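Local coordinates for protein probable enoyl-CoA hydratase/isomerase (PDB 7BOR) that binds coenzyme A as a member of the crotonase family and may act as a delta(3)-delta(2)-enoyl-CoA isomerase, at residues 74-79 with 83-88. Sequence-based numbering, arbitrary orientation.
Sequences PSLRDS and RFMSAL
Ser79 and Arg83 meet at the N-terminus of helix 80-90 in this crotonase-fold protein, Ser79 being the N-cap. The first-turn bond is the usual i to i+4 one, Arg83 N giving its hydrogen to Ser79 O at 2.9 Å. Serine suits the cap because its short hydroxyl can reach forward to an N-H of the first turn: OG accepts a hydrogen bond from Gly82 N. The same oxygen lies 2.7 Å from Ser75 O and equally close to Leu76 O, two carbonyls that compete for its one proton, and the hydroxyl thus sits against the turn just before the helix.

Arg83 curls back over the Ser79 carbonyl. Its CG stands beside the backbone N, and a bend at chi3 (-73°) lays the guanidinium across the peptide, one face over Ser79 O, with the carbonyl oxygen 3.4 Å above the centre of the plane. NH1 makes no hydrogen bond to that oxygen despite its nearness, since the angle is poor. A long, flexible arginine can thus lay its flat group over the carbonyl oxygen of the cap residue while staying at the exposed surface.

Two apolar residues join the buried side of the loop to the helix. Leu76 and Met85 cross at a slant, and phenylalanines extend the packing: Phe229 of helix 200-233 against Leu76, Phe138 against Met85. Methionine fits here because its unbranched chain rotates easily about its CG-SD bond; here chi3 (-112°) leaves its terminal CE 3.9 Å from both CG and CD2 of Leu76.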
ATOM      1  N   PRO A  74     -15.934  -5.749   5.801  0.99 54.68           N
ATOM      2  CA  PRO A  74     -15.000  -6.555   6.583  0.99 52.46           C
ATOM      3  C   PRO A  74     -14.706  -5.915   7.933  0.99 57.67           C
ATOM      4  O   PRO A  74     -14.626  -4.686   8.055  0.99 56.88           O
ATOM      5  CB  PRO A  74     -13.744  -6.590   5.698  0.99 53.67           C
ATOM      6  CG  PRO A  74     -13.733  -5.242   5.036  0.99 55.92           C
ATOM      7  CD  PRO A  74     -15.220  -4.854   4.858  0.99 55.93           C
ATOM      8  N   SER A  75     -14.597  -6.776   8.961  0.82 52.43           N
ATOM      9  CA  SER A  75     -13.802  -6.465  10.145  0.82 50.21           C
ATOM     10  C   SER A  75     -12.336  -6.430   9.737  0.82 51.51           C
ATOM     11  O   SER A  75     -11.800  -7.447   9.285  0.82 48.82           O
ATOM     12  CB  SER A  75     -14.001  -7.516  11.236  0.82 51.53           C
ATOM     13  OG  SER A  75     -12.914  -7.513  12.166  0.82 51.53           O
ATOM     14  N   LEU A  76     -11.687  -5.268   9.875  1.00 45.47           N
ATOM     15  CA  LEU A  76     -10.349  -5.143   9.318  1.00 44.61           C
ATOM     16  C   LEU A  76      -9.410  -6.187   9.906  1.00 46.75           C
ATOM     17  O   LEU A  76      -8.696  -6.854   9.159  1.00 52.70           O
ATOM     18  CB  LEU A  76      -9.810  -3.728   9.521  1.00 48.98           C
ATOM     19  CG  LEU A  76      -9.825  -2.935   8.214  1.00 44.82           C
ATOM     20  CD1 LEU A  76     -11.260  -2.901   7.666  1.00 46.23           C
ATOM     21  CD2 LEU A  76      -9.284  -1.528   8.388  1.00 45.38           C
ATOM     22  N   ARG A  77      -9.432  -6.391  11.230  0.88 48.61           N
ATOM     23  CA  ARG A  77      -8.549  -7.393  11.828  0.88 51.39           C
ATOM     24  C   ARG A  77      -8.636  -8.725  11.074  0.88 53.89           C
ATOM     25  O   ARG A  77      -7.669  -9.185  10.452  0.88 50.37           O
ATOM     26  CB  ARG A  77      -8.900  -7.635  13.301  0.88 54.47           C
ATOM     27  CG  ARG A  77      -9.140  -6.435  14.186  0.88 67.23           C
ATOM     28  CD  ARG A  77      -9.714  -6.903  15.532  0.88 60.58           C
ATOM     29  NE  ARG A  77      -9.858  -5.797  16.479  0.88 59.54           N
ATOM     30  CZ  ARG A  77      -8.932  -5.456  17.370  0.88 57.01           C
ATOM     31  NH1 ARG A  77      -7.797  -6.153  17.434  0.88 56.58           N
ATOM     32  NH2 ARG A  77      -9.138  -4.426  18.188  0.88 54.64           N
ATOM     33  N   ASP A  78      -9.800  -9.356  11.127  1.00 48.48           N
ATOM     34  CA  ASP A  78      -9.981 -10.731  10.675  1.00 45.95           C
ATOM     35  C   ASP A  78     -10.720 -10.662   9.344  1.00 47.61           C
ATOM     36  O   ASP A  78     -11.945 -10.682   9.288  1.00 44.73           O
ATOM     37  CB  ASP A  78     -10.702 -11.533  11.765  1.00 46.88           C
ATOM     38  CG  ASP A  78      -9.896 -11.553  13.084  1.00 52.27           C
ATOM     39  OD1 ASP A  78      -8.816 -12.203  13.089  1.00 50.11           O
ATOM     40  OD2 ASP A  78     -10.306 -10.877  14.073  1.00 50.37           O
ATOM     41  N   SER A  79      -9.941 -10.551   8.272  1.00 36.56           N
ATOM     42  CA  SER A  79     -10.412 -10.370   6.907  1.00 41.90           C
ATOM     43  C   SER A  79      -9.213 -10.516   5.977  1.00 40.74           C
ATOM     44  O   SER A  79      -8.062 -10.432   6.425  1.00 38.07           O
ATOM     45  CB  SER A  79     -11.054  -8.983   6.702  1.00 48.43           C
ATOM     46  OG  SER A  79     -10.191  -7.917   7.132  1.00 43.80           O
ATOM     47  N   ARG A  83      -5.356  -9.369   6.687  1.00 35.84           N
ATOM     48  CA  ARG A  83      -4.236 -10.301   6.559  1.00 36.02           C
ATOM     49  C   ARG A  83      -3.187  -9.753   5.598  1.00 36.88           C
ATOM     50  O   ARG A  83      -1.977  -9.933   5.826  1.00 36.04           O
ATOM     51  CB  ARG A  83      -4.733 -11.675   6.092  1.00 40.45           C
ATOM     52  CG  ARG A  83      -5.500 -12.431   7.190  1.00 35.10           C
ATOM     53  CD  ARG A  83      -5.928 -13.868   6.801  1.00 39.09           C
ATOM     54  NE  ARG A  83      -7.018 -13.954   5.838  1.00 42.20           N
ATOM     55  CZ  ARG A  83      -8.303 -13.888   6.163  1.00 42.16           C
ATOM     56  NH1 ARG A  83      -8.639 -13.721   7.421  1.00 41.97           N
ATOM     57  NH2 ARG A  83      -9.243 -14.008   5.232  1.00 39.92           N
ATOM     58  N   PHE A  84      -3.624  -9.059   4.534  1.00 34.83           N
ATOM     59  CA  PHE A  84      -2.644  -8.392   3.679  1.00 37.21           C
ATOM     60  C   PHE A  84      -1.892  -7.319   4.464  1.00 34.15           C
ATOM     61  O   PHE A  84      -0.659  -7.258   4.419  1.00 34.82           O
ATOM     62  CB  PHE A  84      -3.285  -7.773   2.453  1.00 38.39           C
ATOM     63  CG  PHE A  84      -2.368  -6.818   1.749  1.00 40.19           C
ATOM     64  CD1 PHE A  84      -1.218  -7.295   1.113  1.00 38.34           C
ATOM     65  CD2 PHE A  84      -2.628  -5.453   1.751  1.00 39.63           C
ATOM     66  CE1 PHE A  84      -0.357  -6.430   0.476  1.00 30.97           C
ATOM     67  CE2 PHE A  84      -1.765  -4.556   1.092  1.00 35.10           C
ATOM     68  CZ  PHE A  84      -0.630  -5.047   0.465  1.00 39.19           C
ATOM     69  N   MET A  85      -2.613  -6.500   5.237  1.00 33.70           N
ATOM     70  CA  MET A  85      -1.947  -5.446   6.008  1.00 32.05           C
ATOM     71  C   MET A  85      -0.919  -6.020   6.966  1.00 38.14           C
ATOM     72  O   MET A  85       0.204  -5.497   7.090  1.00 31.59           O
ATOM     73  CB  MET A  85      -2.972  -4.619   6.795  1.00 36.83           C
ATOM     74  CG  MET A  85      -3.776  -3.618   5.954  1.00 37.84           C
ATOM     75  SD  MET A  85      -4.902  -2.628   6.986  1.00 39.15           S
ATOM     76  CE  MET A  85      -6.408  -3.288   6.400  1.00 34.32           C
ATOM     77  N   SER A  86      -1.308  -7.068   7.700  1.00 32.50           N
ATOM     78  CA  SER A  86      -0.422  -7.650   8.690  1.00 35.44           C
ATOM     79  C   SER A  86       0.785  -8.243   8.007  1.00 31.04           C
ATOM     80  O   SER A  86       1.915  -8.087   8.474  1.00 36.48           O
ATOM     81  CB  SER A  86      -1.152  -8.752   9.481  1.00 32.10           C
ATOM     82  OG  SER A  86      -0.600  -8.945  10.781  1.00 41.08           O
ATOM     83  N   ALA A  87       0.550  -8.950   6.907  1.00 31.52           N
ATOM     84  CA  ALA A  87       1.647  -9.571   6.167  1.00 37.21           C
ATOM     85  C   ALA A  87       2.665  -8.529   5.668  1.00 33.58           C
ATOM     86  O   ALA A  87       3.871  -8.688   5.866  1.00 33.84           O
ATOM     87  CB  ALA A  87       1.096 -10.386   4.995  1.00 33.78           C
ATOM     88  N   LEU A  88       2.210  -7.463   5.019  1.00 34.29           N
ATOM     89  CA  LEU A  88       3.170  -6.448   4.566  1.00 35.94           C
ATOM     90  C   LEU A  88       3.856  -5.766   5.750  1.00 33.52           C
ATOM     91  O   LEU A  88       5.090  -5.678   5.821  1.00 32.88           O
ATOM     92  CB  LEU A  88       2.464  -5.440   3.699  1.00 33.06           C
ATOM     93  CG  LEU A  88       3.310  -4.345   3.039  1.00 35.71           C
ATOM     94  CD1 LEU A  88       4.315  -4.919   2.113  1.00 31.02           C
ATOM     95  CD2 LEU A  88       2.325  -3.424   2.327  1.00 31.95           C
TER